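Local coordinates for alpha-rhamnosidase (Dictyoglomus thermophilum, PDB 6I60), which probably hydrolyses terminal non-reducing alpha-L-rhamnose residues in alpha-L-rhamnosides, including those of natural flavonoids, at residues T137-E142 with R193-G198; V215-Q220 with L228-D233; D509-A514 with T631-H636; P727-L732 with F768-S773. One frame throughout, in Å; residues are numbered along the deposited sequence.

Contact 1 (T137-E142 with R193-G198)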
loop_
_atom_site.group_PDB
_atom_site.type_symbol
_atom_site.label_atom_id
_atom_site.label_comp_id
_atom_site.label_asym_id
_atom_site.label_seq_id
_atom_site.Cartn_x
_atom_site.Cartn_y
_atom_site.Cartn_z
ATOM N N THR A 137 0.686 12.666 21.194
ATOM C CA THR A 137 1.998 12.862 20.599
ATOM C C THR A 137 2.994 11.870 21.183
ATOM O O THR A 137 2.925 11.520 22.365
ATOM C CB THR A 137 2.483 14.294 20.827
ATOM O OG1 THR A 137 2.346 14.633 22.211
ATOM C CG2 THR A 137 1.667 15.271 19.993
ATOM N N GLY A 138 3.931 11.449 20.354
ATOM C CA GLY A 138 4.960 10.528 20.755
ATOM C C GLY A 138 6.083 11.265 21.432
ATOM O O GLY A 138 5.848 12.148 22.222
ATOM N N LEU A 139 7.321 10.951 21.068
ATOM C CA LEU A 139 8.482 11.591 21.669
ATOM C C LEU A 139 8.791 12.903 21.041
ATOM O O LEU A 139 9.568 13.645 21.574
ATOM C CB LEU A 139 9.706 10.716 21.610
ATOM C CG LEU A 139 9.738 9.736 22.762
ATOM C CD1 LEU A 139 11.147 9.491 23.207
ATOM C CD2 LEU A 139 8.955 10.286 23.914
ATOM N N MET A 140 8.195 13.141 19.888
ATOM C CA MET A 140 8.254 14.361 19.154
ATOM C C MET A 140 9.599 14.802 18.744
ATOM O O MET A 140 10.248 15.606 19.389
ATOM C CB MET A 140 7.536 15.475 19.888
ATOM C CG MET A 140 6.043 15.322 19.871
ATOM S SD MET A 140 5.349 16.455 18.693
ATOM C CE MET A 140 6.105 17.954 19.261
ATOM N N ASN A 141 9.958 14.312 17.580
ATOM C CA ASN A 141 11.191 14.653 16.957
ATOM C C ASN A 141 12.384 14.513 17.899
ATOM O O ASN A 141 13.036 15.497 18.198
ATOM C CB ASN A 141 11.118 16.072 16.337
ATOM C CG ASN A 141 9.854 16.308 15.492
ATOM O OD1 ASN A 141 8.737 16.003 15.895
ATOM N ND2 ASN A 141 10.045 16.897 14.321
ATOM N N GLU A 142 12.610 13.300 18.390
ATOM C CA GLU A 142 13.763 12.976 19.202
ATOM C C GLU A 142 14.042 13.956 20.331
ATOM O O GLU A 142 15.193 14.311 20.599
ATOM C CB GLU A 142 14.948 12.914 18.251
ATOM C CG GLU A 142 16.207 12.287 18.783
ATOM C CD GLU A 142 17.253 12.234 17.710
ATOM O OE1 GLU A 142 16.957 11.681 16.646
ATOM O OE2 GLU A 142 18.352 12.775 17.910
ATOM N N ARG A 193 3.547 4.474 28.840
ATOM C CA ARG A 193 3.877 4.472 27.424
ATOM C C ARG A 193 5.251 3.851 27.223
ATOM O O ARG A 193 6.115 3.910 28.102
ATOM C CB ARG A 193 3.853 5.886 26.838
ATOM C CG ARG A 193 2.483 6.536 26.854
ATOM C CD ARG A 193 1.504 5.769 25.983
ATOM N NE ARG A 193 0.239 6.480 25.834
ATOM C CZ ARG A 193 -0.803 6.326 26.644
ATOM N NH1 ARG A 193 -0.731 5.482 27.664
ATOM N NH2 ARG A 193 -1.916 7.014 26.432
ATOM N N VAL A 194 5.444 3.258 26.047
ATOM C CA VAL A 194 6.664 2.533 25.713
ATOM C C VAL A 194 7.042 2.895 24.283
ATOM O O VAL A 194 6.252 2.682 23.359
ATOM C CB VAL A 194 6.483 1.011 25.866
ATOM C CG1 VAL A 194 7.410 0.258 24.943
ATOM C CG2 VAL A 194 6.727 0.596 27.305
ATOM N N TYR A 195 8.235 3.457 24.103
ATOM C CA TYR A 195 8.696 3.957 22.808
ATOM C C TYR A 195 9.922 3.147 22.402
ATOM O O TYR A 195 11.038 3.435 22.842
ATOM C CB TYR A 195 9.008 5.452 22.873
ATOM C CG TYR A 195 7.943 6.287 23.555
ATOM C CD1 TYR A 195 7.883 6.380 24.940
ATOM C CD2 TYR A 195 7.004 6.992 22.812
ATOM C CE1 TYR A 195 6.913 7.143 25.566
ATOM C CE2 TYR A 195 6.032 7.761 23.431
ATOM C CZ TYR A 195 5.990 7.831 24.807
ATOM O OH TYR A 195 5.022 8.593 25.420
ATOM N N ILE A 196 9.714 2.142 21.553
ATOM C CA ILE A 196 10.742 1.166 21.211
ATOM C C ILE A 196 11.027 1.232 19.718
ATOM O O ILE A 196 10.121 1.466 18.910
ATOM C CB ILE A 196 10.317 -0.260 21.627
ATOM C CG1 ILE A 196 11.358 -1.294 21.194
ATOM C CG2 ILE A 196 8.936 -0.591 21.077
ATOM C CD1 ILE A 196 11.254 -2.611 21.926
ATOM N N ALA A 197 12.297 1.041 19.359
ATOM C CA ALA A 197 12.731 0.867 17.971
ATOM C C ALA A 197 13.752 -0.269 17.981
ATOM O O ALA A 197 14.945 -0.046 18.202
ATOM C CB ALA A 197 13.312 2.151 17.392
ATOM N N GLY A 198 13.270 -1.490 17.762
ATOM C CA GLY A 198 14.142 -2.645 17.700
ATOM C C GLY A 198 14.523 -2.998 16.278
ATOM O O GLY A 198 13.671 -3.407 15.485
#
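L139 places its CD2 methyl over the ring of Y195, 3.8 Å from the ring centroid and 6° off the ring normal, in a CH-pi contact centred almost exactly on the face. Closer to the root of the same ring, L139 CG lies 3.9 Å from Y195 CD2, so the leucine branch covers the aromatic surface from its attached end to its middle. The tyrosine CB already points to the loop, and with CG beside the backbone N (chi1 -47°) the ring stands where the methyl can rest on it. G138 adds a smaller apolar touch, its CA meeting Y195 CE2 at 4.0 Å from an oblique direction. The contact spans two regions of the fold: 137-142 leaves strand 133-137 of the N-terminal immunoglobulin-like region, while 193-198 runs through the middle of a five-stranded mixed sheet belonging to the next. An alanine in place of Y195 has no ring for the L139 methyl to rest on, and a gap would probably open between loop and strand. Polar ties come from the surroundings: L139 N bonds to Y229 OH of the neighbouring strand, and R193 forms salt bridges with E136 and D233.

Contact 2 (V215-Q220 with L228-D233)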
loop_
_atom_site.group_PDB
_atom_site.type_symbol
_atom_site.label_atom_id
_atom_site.label_comp_id
_atom_site.label_asym_id
_atom_site.label_seq_id
_atom_site.Cartn_x
_atom_site.Cartn_y
_atom_site.Cartn_z
ATOM N N VAL A 215 3.050 -7.297 13.785
ATOM C CA VAL A 215 4.164 -8.210 13.561
ATOM C C VAL A 215 5.105 -7.577 12.545
ATOM O O VAL A 215 4.736 -6.661 11.809
ATOM C CB VAL A 215 3.699 -9.600 13.070
ATOM C CG1 VAL A 215 3.032 -10.369 14.198
ATOM C CG2 VAL A 215 2.754 -9.460 11.886
ATOM N N LEU A 216 6.341 -8.083 12.518
ATOM C CA LEU A 216 7.373 -7.606 11.594
ATOM C C LEU A 216 7.535 -6.089 11.675
ATOM O O LEU A 216 7.612 -5.391 10.660
ATOM C CB LEU A 216 7.075 -8.051 10.160
ATOM C CG LEU A 216 7.045 -9.565 9.929
ATOM C CD1 LEU A 216 6.982 -9.882 8.448
ATOM C CD2 LEU A 216 8.249 -10.241 10.570
ATOM N N ASP A 217 7.578 -5.575 12.904
ATOM C CA ASP A 217 7.759 -4.201 13.346
ATOM C C ASP A 217 9.218 -3.948 13.710
ATOM O O ASP A 217 9.871 -4.821 14.296
ATOM C CB ASP A 217 6.873 -3.907 14.558
ATOM C CG ASP A 217 6.401 -2.467 14.605
ATOM O OD1 ASP A 217 5.784 -2.008 13.621
ATOM O OD2 ASP A 217 6.650 -1.793 15.628
ATOM N N PRO A 218 9.777 -2.773 13.381
ATOM C CA PRO A 218 9.104 -1.674 12.684
ATOM C C PRO A 218 9.108 -1.828 11.167
ATOM O O PRO A 218 9.505 -2.873 10.648
ATOM C CB PRO A 218 9.924 -0.457 13.101
ATOM C CG PRO A 218 11.304 -0.995 13.271
ATOM C CD PRO A 218 11.159 -2.419 13.755
ATOM N N GLY A 219 8.671 -0.779 10.466
ATOM C CA GLY A 219 8.643 -0.815 9.022
ATOM C C GLY A 219 10.022 -0.685 8.400
ATOM O O GLY A 219 10.964 -0.154 8.990
ATOM N N GLN A 220 10.131 -1.185 7.173
ATOM C CA GLN A 220 11.394 -1.158 6.446
ATOM C C GLN A 220 11.644 0.243 5.903
ATOM O O GLN A 220 10.849 0.762 5.112
ATOM C CB GLN A 220 11.373 -2.181 5.314
ATOM C CG GLN A 220 10.921 -3.565 5.741
ATOM C CD GLN A 220 10.977 -4.567 4.606
ATOM O OE1 GLN A 220 11.458 -4.260 3.514
ATOM N NE2 GLN A 220 10.484 -5.774 4.859
ATOM N N LEU A 228 11.914 4.373 12.149
ATOM C CA LEU A 228 10.573 4.571 12.685
ATOM C C LEU A 228 10.410 3.768 13.969
ATOM O O LEU A 228 10.484 2.535 13.949
ATOM C CB LEU A 228 9.513 4.161 11.666
ATOM C CG LEU A 228 9.716 4.602 10.219
ATOM C CD1 LEU A 228 8.802 3.816 9.299
ATOM C CD2 LEU A 228 9.460 6.093 10.082
ATOM N N TYR A 229 10.185 4.460 15.082
ATOM C CA TYR A 229 9.918 3.804 16.353
ATOM C C TYR A 229 8.414 3.704 16.579
ATOM O O TYR A 229 7.631 4.489 16.039
ATOM C CB TYR A 229 10.584 4.550 17.514
ATOM C CG TYR A 229 9.949 5.877 17.869
ATOM C CD1 TYR A 229 10.308 7.041 17.203
ATOM C CD2 TYR A 229 9.002 5.969 18.884
ATOM C CE1 TYR A 229 9.733 8.257 17.526
ATOM C CE2 TYR A 229 8.423 7.178 19.214
ATOM C CZ TYR A 229 8.793 8.319 18.532
ATOM O OH TYR A 229 8.219 9.525 18.859
ATOM N N THR A 230 8.019 2.719 17.380
ATOM C CA THR A 230 6.621 2.470 17.699
ATOM C C THR A 230 6.367 2.768 19.171
ATOM O O THR A 230 7.192 2.444 20.032
ATOM C CB THR A 230 6.238 1.021 17.382
ATOM O OG1 THR A 230 6.605 0.711 16.032
ATOM C CG2 THR A 230 4.742 0.808 17.556
ATOM N N VAL A 231 5.227 3.393 19.456
ATOM C CA VAL A 231 4.806 3.698 20.819
ATOM C C VAL A 231 3.615 2.815 21.166
ATOM O O VAL A 231 2.674 2.688 20.373
ATOM C CB VAL A 231 4.456 5.187 20.986
ATOM C CG1 VAL A 231 3.553 5.640 19.867
ATOM C CG2 VAL A 231 3.790 5.425 22.333
ATOM N N TYR A 232 3.660 2.205 22.346
ATOM C CA TYR A 232 2.609 1.315 22.808
ATOM C C TYR A 232 2.019 1.829 24.115
ATOM O O TYR A 232 2.694 2.501 24.901
ATOM C CB TYR A 232 3.138 -0.108 23.006
ATOM C CG TYR A 232 3.501 -0.813 21.722
ATOM C CD1 TYR A 232 2.519 -1.273 20.856
ATOM C CD2 TYR A 232 4.830 -1.025 21.377
ATOM C CE1 TYR A 232 2.847 -1.920 19.679
ATOM C CE2 TYR A 232 5.169 -1.673 20.205
ATOM C CZ TYR A 232 4.175 -2.119 19.359
ATOM O OH TYR A 232 4.511 -2.763 18.190
ATOM N N ASP A 233 0.748 1.504 24.336
ATOM C CA ASP A 233 0.053 1.829 25.576
ATOM C C ASP A 233 0.111 0.604 26.479
ATOM O O ASP A 233 -0.570 -0.395 26.227
ATOM C CB ASP A 233 -1.390 2.250 25.301
ATOM C CG ASP A 233 -2.265 2.175 26.538
ATOM O OD1 ASP A 233 -1.841 2.670 27.604
ATOM O OD2 ASP A 233 -3.379 1.618 26.446
HETATM O O HOH W 1 12.640 2.218 10.442
#
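P218 and L228 mark the closest backbone approach, with CA atoms 6.4 Å apart. A cis peptide bond joins D217 to P218, and the proline CB points toward the second segment and lies 3.2 Å from L228 O. Just beyond, a water bridges the two backbones: it donates to G219 O (3.2 Å) and accepts from L228 N (2.8 Å). From there the second segment runs on into strand 230-233.

Among the side chains, the polar link is carried by D217 and T230, which approach from opposite directions. T230 OG1 donates to D217 OD2 at 2.5 Å, and OD2 receives the bond on its syn lone pair, the side of the other carboxylate oxygen. The threonine hydroxyl is brought there by a chi1 of -53°, which sets OG1 anti to the carbonyl carbon and turns CG2 over the rim of the Y232 ring. D217 OD2 is also hydrogen-bonded to Y202 OH, which in turn bonds to Y232 OH, so the buried carboxylate oxygen belongs to a small polar cluster. Replacing D217 by an alanine would probably leave the hydroxyls of T230 and Y202 without their shared carboxylate partner.

The arrangement is a cis-proline loop, following strand 209-210, that folds back on strand 226-233 of the five-stranded mixed sheet in the alpha-L-rhamnosidase N-terminal domain.

Contact 3 (D509-A514 with T631-H636)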
loop_
_atom_site.group_PDB
_atom_site.type_symbol
_atom_site.label_atom_id
_atom_site.label_comp_id
_atom_site.label_asym_id
_atom_site.label_seq_id
_atom_site.Cartn_x
_atom_site.Cartn_y
_atom_site.Cartn_z
ATOM N N ASP A 509 6.896 -0.886 -10.325
ATOM C CA ASP A 509 5.743 -1.704 -9.971
ATOM C C ASP A 509 4.807 -0.970 -9.021
ATOM O O ASP A 509 3.584 -1.138 -9.101
ATOM C CB ASP A 509 6.205 -3.022 -9.350
ATOM C CG ASP A 509 7.268 -3.715 -10.180
ATOM O OD1 ASP A 509 8.073 -3.010 -10.825
ATOM O OD2 ASP A 509 7.297 -4.965 -10.189
ATOM N N ALA A 510 5.360 -0.149 -8.124
ATOM C CA ALA A 510 4.525 0.592 -7.186
ATOM C C ALA A 510 3.766 1.717 -7.873
ATOM O O ALA A 510 2.654 2.060 -7.454
ATOM C CB ALA A 510 5.383 1.149 -6.051
ATOM N N GLN A 511 4.341 2.298 -8.927
ATOM C CA GLN A 511 3.682 3.402 -9.615
ATOM C C GLN A 511 2.512 2.913 -10.460
ATOM O O GLN A 511 1.433 3.516 -10.444
ATOM C CB GLN A 511 4.694 4.150 -10.483
ATOM C CG GLN A 511 4.074 5.146 -11.448
ATOM C CD GLN A 511 3.915 4.586 -12.848
ATOM O OE1 GLN A 511 4.805 3.907 -13.365
ATOM N NE2 GLN A 511 2.775 4.867 -13.470
ATOM N N LEU A 512 2.706 1.816 -11.199
ATOM C CA LEU A 512 1.681 1.353 -12.129
ATOM C C LEU A 512 0.481 0.750 -11.410
ATOM O O LEU A 512 -0.630 0.755 -11.955
ATOM C CB LEU A 512 2.276 0.334 -13.099
ATOM C CG LEU A 512 3.328 0.876 -14.066
ATOM C CD1 LEU A 512 4.153 -0.261 -14.636
ATOM C CD2 LEU A 512 2.677 1.687 -15.178
ATOM N N SER A 513 0.673 0.223 -10.202
ATOM C CA SER A 513 -0.412 -0.376 -9.438
ATOM C C SER A 513 -0.916 0.531 -8.323
ATOM O O SER A 513 -1.719 0.089 -7.495
ATOM C CB SER A 513 0.024 -1.727 -8.862
ATOM O OG SER A 513 1.060 -1.580 -7.907
ATOM N N ALA A 514 -0.475 1.790 -8.288
ATOM C CA ALA A 514 -0.888 2.684 -7.211
ATOM C C ALA A 514 -2.363 3.051 -7.326
ATOM O O ALA A 514 -3.056 3.178 -6.312
ATOM C CB ALA A 514 -0.016 3.939 -7.205
ATOM N N THR A 631 10.830 9.225 -22.874
ATOM C CA THR A 631 10.353 10.565 -23.194
ATOM C C THR A 631 8.880 10.722 -22.850
ATOM O O THR A 631 8.437 11.826 -22.516
ATOM C CB THR A 631 10.604 10.868 -24.670
ATOM O OG1 THR A 631 11.927 10.444 -25.025
ATOM C CG2 THR A 631 10.473 12.352 -24.942
ATOM N N PHE A 632 8.112 9.631 -22.922
ATOM C CA PHE A 632 6.717 9.667 -22.493
ATOM C C PHE A 632 6.605 10.092 -21.036
ATOM O O PHE A 632 5.734 10.894 -20.678
ATOM C CB PHE A 632 6.076 8.294 -22.715
ATOM C CG PHE A 632 4.753 8.109 -22.019
ATOM C CD1 PHE A 632 4.689 7.520 -20.764
ATOM C CD2 PHE A 632 3.572 8.495 -22.631
ATOM C CE1 PHE A 632 3.473 7.341 -20.128
ATOM C CE2 PHE A 632 2.353 8.312 -22.000
ATOM C CZ PHE A 632 2.304 7.736 -20.747
ATOM N N TYR A 633 7.486 9.572 -20.180
ATOM C CA TYR A 633 7.449 9.918 -18.765
ATOM C C TYR A 633 8.167 11.226 -18.466
ATOM O O TYR A 633 7.913 11.829 -17.418
ATOM C CB TYR A 633 8.041 8.779 -17.933
ATOM C CG TYR A 633 7.027 7.703 -17.606
ATOM C CD1 TYR A 633 6.040 7.922 -16.653
ATOM C CD2 TYR A 633 7.043 6.479 -18.263
ATOM C CE1 TYR A 633 5.104 6.949 -16.354
ATOM C CE2 TYR A 633 6.112 5.496 -17.969
ATOM C CZ TYR A 633 5.144 5.738 -17.013
ATOM O OH TYR A 633 4.210 4.771 -16.713
ATOM N N PHE A 634 9.053 11.679 -19.356
ATOM C CA PHE A 634 9.623 13.014 -19.208
ATOM C C PHE A 634 8.555 14.078 -19.423
ATOM O O PHE A 634 8.448 15.033 -18.646
ATOM C CB PHE A 634 10.783 13.204 -20.186
ATOM C CG PHE A 634 11.501 14.513 -20.027
ATOM C CD1 PHE A 634 11.680 15.074 -18.773
ATOM C CD2 PHE A 634 11.997 15.183 -21.132
ATOM C CE1 PHE A 634 12.342 16.278 -18.624
ATOM C CE2 PHE A 634 12.661 16.389 -20.992
ATOM C CZ PHE A 634 12.833 16.937 -19.736
ATOM N N TYR A 635 7.752 13.926 -20.478
ATOM C CA TYR A 635 6.615 14.816 -20.676
ATOM C C TYR A 635 5.597 14.653 -19.554
ATOM O O TYR A 635 4.999 15.635 -19.099
ATOM C CB TYR A 635 5.976 14.544 -22.039
ATOM C CG TYR A 635 4.710 15.326 -22.315
ATOM C CD1 TYR A 635 4.763 16.583 -22.896
ATOM C CD2 TYR A 635 3.464 14.800 -22.006
ATOM C CE1 TYR A 635 3.609 17.299 -23.154
ATOM C CE2 TYR A 635 2.305 15.510 -22.258
ATOM C CZ TYR A 635 2.385 16.757 -22.835
ATOM O OH TYR A 635 1.239 17.473 -23.092
ATOM N N HIS A 636 5.396 13.417 -19.091
ATOM C CA HIS A 636 4.451 13.170 -18.007
ATOM C C HIS A 636 4.881 13.875 -16.726
ATOM O O HIS A 636 4.060 14.503 -16.048
ATOM C CB HIS A 636 4.310 11.664 -17.776
ATOM C CG HIS A 636 3.303 11.298 -16.728
ATOM N ND1 HIS A 636 3.569 11.384 -15.378
ATOM C CD2 HIS A 636 2.036 10.833 -16.833
ATOM C CE1 HIS A 636 2.506 10.996 -14.697
ATOM N NE2 HIS A 636 1.562 10.655 -15.556
#
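Q511 and L512, near the end of helix 507-512, both meet the hydroxyl end of Y633 on helix 626-648. Before them in the segment, D509 serves through its backbone, its O accepting a bond from S513, while its OD1 is hydrogen-bonded to a triethylene glycol molecule, probably from the crystallisation liquor. Q511 extends CG away from the backbone N (chi1 169°) and then bends at chi2, which swings its amide to the tyrosine; the two come from opposite directions, with Q511 CD 3.9 Å from Y633 OH and the amide and ring planes 71° apart. L512 arrives from another angle and touches the same oxygen with one methyl, L512 CD2 to Y633 OH being 3.8 Å. That hydroxyl has its polar partner in Y766 OH, on helix 761-773. At S513 the chain leaves helical geometry, and S513 OG turns back to donate to D509 O at 2.8 Å, with a C=O...donor angle of 151°. The helices are far apart here, the nearest CA atoms, of Q511 and Y633, standing 11.8 Å from each other, and the long tyrosine spans much of that distance. Such buried helix-to-helix contacts are consistent with the (alpha/alpha)6 barrel of the six-hairpin glycosidase domain.

Contact 4 (P727-L732 with F768-S773)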
loop_
_atom_site.group_PDB
_atom_site.type_symbol
_atom_site.label_atom_id
_atom_site.label_comp_id
_atom_site.label_asym_id
_atom_site.label_seq_id
_atom_site.Cartn_x
_atom_site.Cartn_y
_atom_site.Cartn_z
ATOM N N PRO A 727 1.645 7.840 -26.778
ATOM C CA PRO A 727 1.344 9.206 -27.236
ATOM C C PRO A 727 -0.145 9.491 -27.337
ATOM O O PRO A 727 -0.538 10.663 -27.268
ATOM C CB PRO A 727 2.024 9.280 -28.610
ATOM C CG PRO A 727 2.083 7.876 -29.072
ATOM C CD PRO A 727 2.304 7.051 -27.839
ATOM N N LEU A 728 -0.983 8.464 -27.494
ATOM C CA LEU A 728 -2.428 8.660 -27.511
ATOM C C LEU A 728 -3.010 8.859 -26.117
ATOM O O LEU A 728 -4.099 9.427 -25.991
ATOM C CB LEU A 728 -3.115 7.471 -28.186
ATOM C CG LEU A 728 -3.246 7.530 -29.709
ATOM C CD1 LEU A 728 -3.609 6.161 -30.264
ATOM C CD2 LEU A 728 -4.274 8.572 -30.121
ATOM N N TYR A 729 -2.312 8.404 -25.074
ATOM C CA TYR A 729 -2.794 8.606 -23.712
ATOM C C TYR A 729 -2.642 10.064 -23.294
ATOM O O TYR A 729 -3.623 10.729 -22.940
ATOM C CB TYR A 729 -2.044 7.683 -22.748
ATOM C CG TYR A 729 -2.547 7.756 -21.324
ATOM C CD1 TYR A 729 -3.677 7.050 -20.930
ATOM C CD2 TYR A 729 -1.897 8.534 -20.374
ATOM C CE1 TYR A 729 -4.145 7.116 -19.632
ATOM C CE2 TYR A 729 -2.358 8.608 -19.071
ATOM C CZ TYR A 729 -3.482 7.895 -18.706
ATOM O OH TYR A 729 -3.948 7.961 -17.413
ATOM N N LEU A 730 -1.413 10.576 -23.328
ATOM C CA LEU A 730 -1.144 11.974 -23.013
ATOM C C LEU A 730 -1.504 12.916 -24.155
ATOM O O LEU A 730 -1.286 14.126 -24.028
ATOM C CB LEU A 730 0.329 12.150 -22.634
ATOM C CG LEU A 730 0.782 11.395 -21.379
ATOM C CD1 LEU A 730 2.245 11.676 -21.068
ATOM C CD2 LEU A 730 -0.098 11.740 -20.183
ATOM N N ASN A 731 -2.041 12.389 -25.256
ATOM C CA ASN A 731 -2.514 13.184 -26.390
ATOM C C ASN A 731 -1.386 14.035 -26.980
ATOM O O ASN A 731 -1.483 15.258 -27.103
ATOM C CB ASN A 731 -3.717 14.045 -25.988
ATOM C CG ASN A 731 -4.997 13.236 -25.886
ATOM O OD1 ASN A 731 -6.049 13.760 -25.515
ATOM N ND2 ASN A 731 -4.914 11.949 -26.215
ATOM N N LEU A 732 -0.302 13.353 -27.343
ATOM C CA LEU A 732 0.800 13.968 -28.066
ATOM C C LEU A 732 0.631 13.883 -29.576
ATOM O O LEU A 732 1.433 14.475 -30.308
ATOM C CB LEU A 732 2.126 13.310 -27.669
ATOM C CG LEU A 732 2.367 13.133 -26.171
ATOM C CD1 LEU A 732 3.497 12.147 -25.916
ATOM C CD2 LEU A 732 2.672 14.477 -25.545
ATOM N N PHE A 768 -6.031 0.215 -21.925
ATOM C CA PHE A 768 -7.473 0.081 -21.742
ATOM C C PHE A 768 -8.155 1.441 -21.696
ATOM O O PHE A 768 -9.257 1.608 -22.231
ATOM C CB PHE A 768 -7.771 -0.714 -20.472
ATOM C CG PHE A 768 -7.319 -2.140 -20.534
ATOM C CD1 PHE A 768 -8.077 -3.090 -21.193
ATOM C CD2 PHE A 768 -6.131 -2.528 -19.941
ATOM C CE1 PHE A 768 -7.660 -4.405 -21.258
ATOM C CE2 PHE A 768 -5.709 -3.841 -20.000
ATOM C CZ PHE A 768 -6.475 -4.781 -20.659
ATOM N N ASP A 769 -7.513 2.427 -21.062
ATOM C CA ASP A 769 -8.088 3.766 -21.005
ATOM C C ASP A 769 -8.031 4.465 -22.359
ATOM O O ASP A 769 -8.905 5.282 -22.668
ATOM C CB ASP A 769 -7.371 4.600 -19.944
ATOM C CG ASP A 769 -7.718 4.169 -18.531
ATOM O OD1 ASP A 769 -8.915 3.947 -18.251
ATOM O OD2 ASP A 769 -6.793 4.057 -17.697
ATOM N N VAL A 770 -7.020 4.162 -23.175
ATOM C CA VAL A 770 -6.906 4.802 -24.483
ATOM C C VAL A 770 -8.058 4.374 -25.386
ATOM O O VAL A 770 -8.719 5.212 -26.013
ATOM C CB VAL A 770 -5.539 4.489 -25.121
ATOM C CG1 VAL A 770 -5.603 4.673 -26.630
ATOM C CG2 VAL A 770 -4.456 5.378 -24.526
ATOM N N LEU A 771 -8.321 3.066 -25.462
ATOM C CA LEU A 771 -9.432 2.590 -26.283
ATOM C C LEU A 771 -10.774 3.065 -25.743
ATOM O O LEU A 771 -11.689 3.349 -26.524
ATOM C CB LEU A 771 -9.412 1.063 -26.374
ATOM C CG LEU A 771 -8.054 0.382 -26.554
ATOM C CD1 LEU A 771 -8.154 -1.105 -26.248
ATOM C CD2 LEU A 771 -7.509 0.611 -27.953
ATOM N N THR A 772 -10.913 3.166 -24.420
ATOM C CA THR A 772 -12.175 3.621 -23.849
ATOM C C THR A 772 -12.408 5.100 -24.130
ATOM O O THR A 772 -13.540 5.514 -24.412
ATOM C CB THR A 772 -12.197 3.349 -22.345
ATOM O OG1 THR A 772 -11.884 1.971 -22.104
ATOM C CG2 THR A 772 -13.571 3.661 -21.768
ATOM N N SER A 773 -11.349 5.912 -24.067
ATOM C CA SER A 773 -11.501 7.347 -24.280
ATOM C C SER A 773 -11.894 7.666 -25.716
ATOM O O SER A 773 -12.619 8.640 -25.956
ATOM C CB SER A 773 -10.208 8.075 -23.916
ATOM O OG SER A 773 -9.887 7.891 -22.549
HETATM O O HOH W 2 -6.128 6.459 -16.187
#
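Two helices of the six-hairpin glycosidase domain, 722-729 and 761-773, pack closely where L728 and Y729 meet D769 and V770; the CA atoms of Y729 and V770 are 5.7 Å apart. V770 fits both methyls against the partner. Its CG2 lies 3.7 Å from Y729 CA and also reaches the tyrosine CB and the edge of the ring, while V770 CG1 rests 4.1 Å from L728 CB. Y729 holds CG anti to the backbone N (chi1 -176°), which lays the ring alongside D769, the two side chains pointing the same way with ring and carboxylate planes 41° apart. D769 CB approaches that ring edge too, 4.1 Å from Y729 CE1. At the far end a water joins them: it lies in the ring plane, 2.9 Å from Y729 OH, and donates to D769 OD2, likewise at 2.9 Å. The other carboxylate oxygen, D769 OD1, forms a salt bridge with R832. Along helix 761-773, F768 O accepts from both T772 N and T772 OG1, which reach it from opposite faces of its plane, and D769 O is gripped in the same way by S773.

The contact is thus apolar where the backbones are nearest and polar where the side chains end, with the water at D769 OD2 and R832 at OD1, which probably limits the turning of the carboxylate.

How the contacts relate
The four contacts form two pairs. Contacts 1 and 2, with centres about 10 Å apart, share a sheet in which strands 189-199 and 226-233 are neighbours, and V194 O and Y232 N probably bond there at 2.8 Å. Contacts 3 and 4, whose centres are about 14 Å apart, lie in the glycosidase domain and touch where L730 packs on F632, Y635 and H636, and L732 on Y635. The pairs are well separated: about 12 Å between nearest atoms of contacts 2 and 3, and about 48 Å between the centres of contacts 1 and 4. The observed 2-(2-ethoxyethoxy)ethanol pocket includes Y656, E659 and L660 of helix 651-672, whose I664 packs on T631, F634 and Y635 of contact 3.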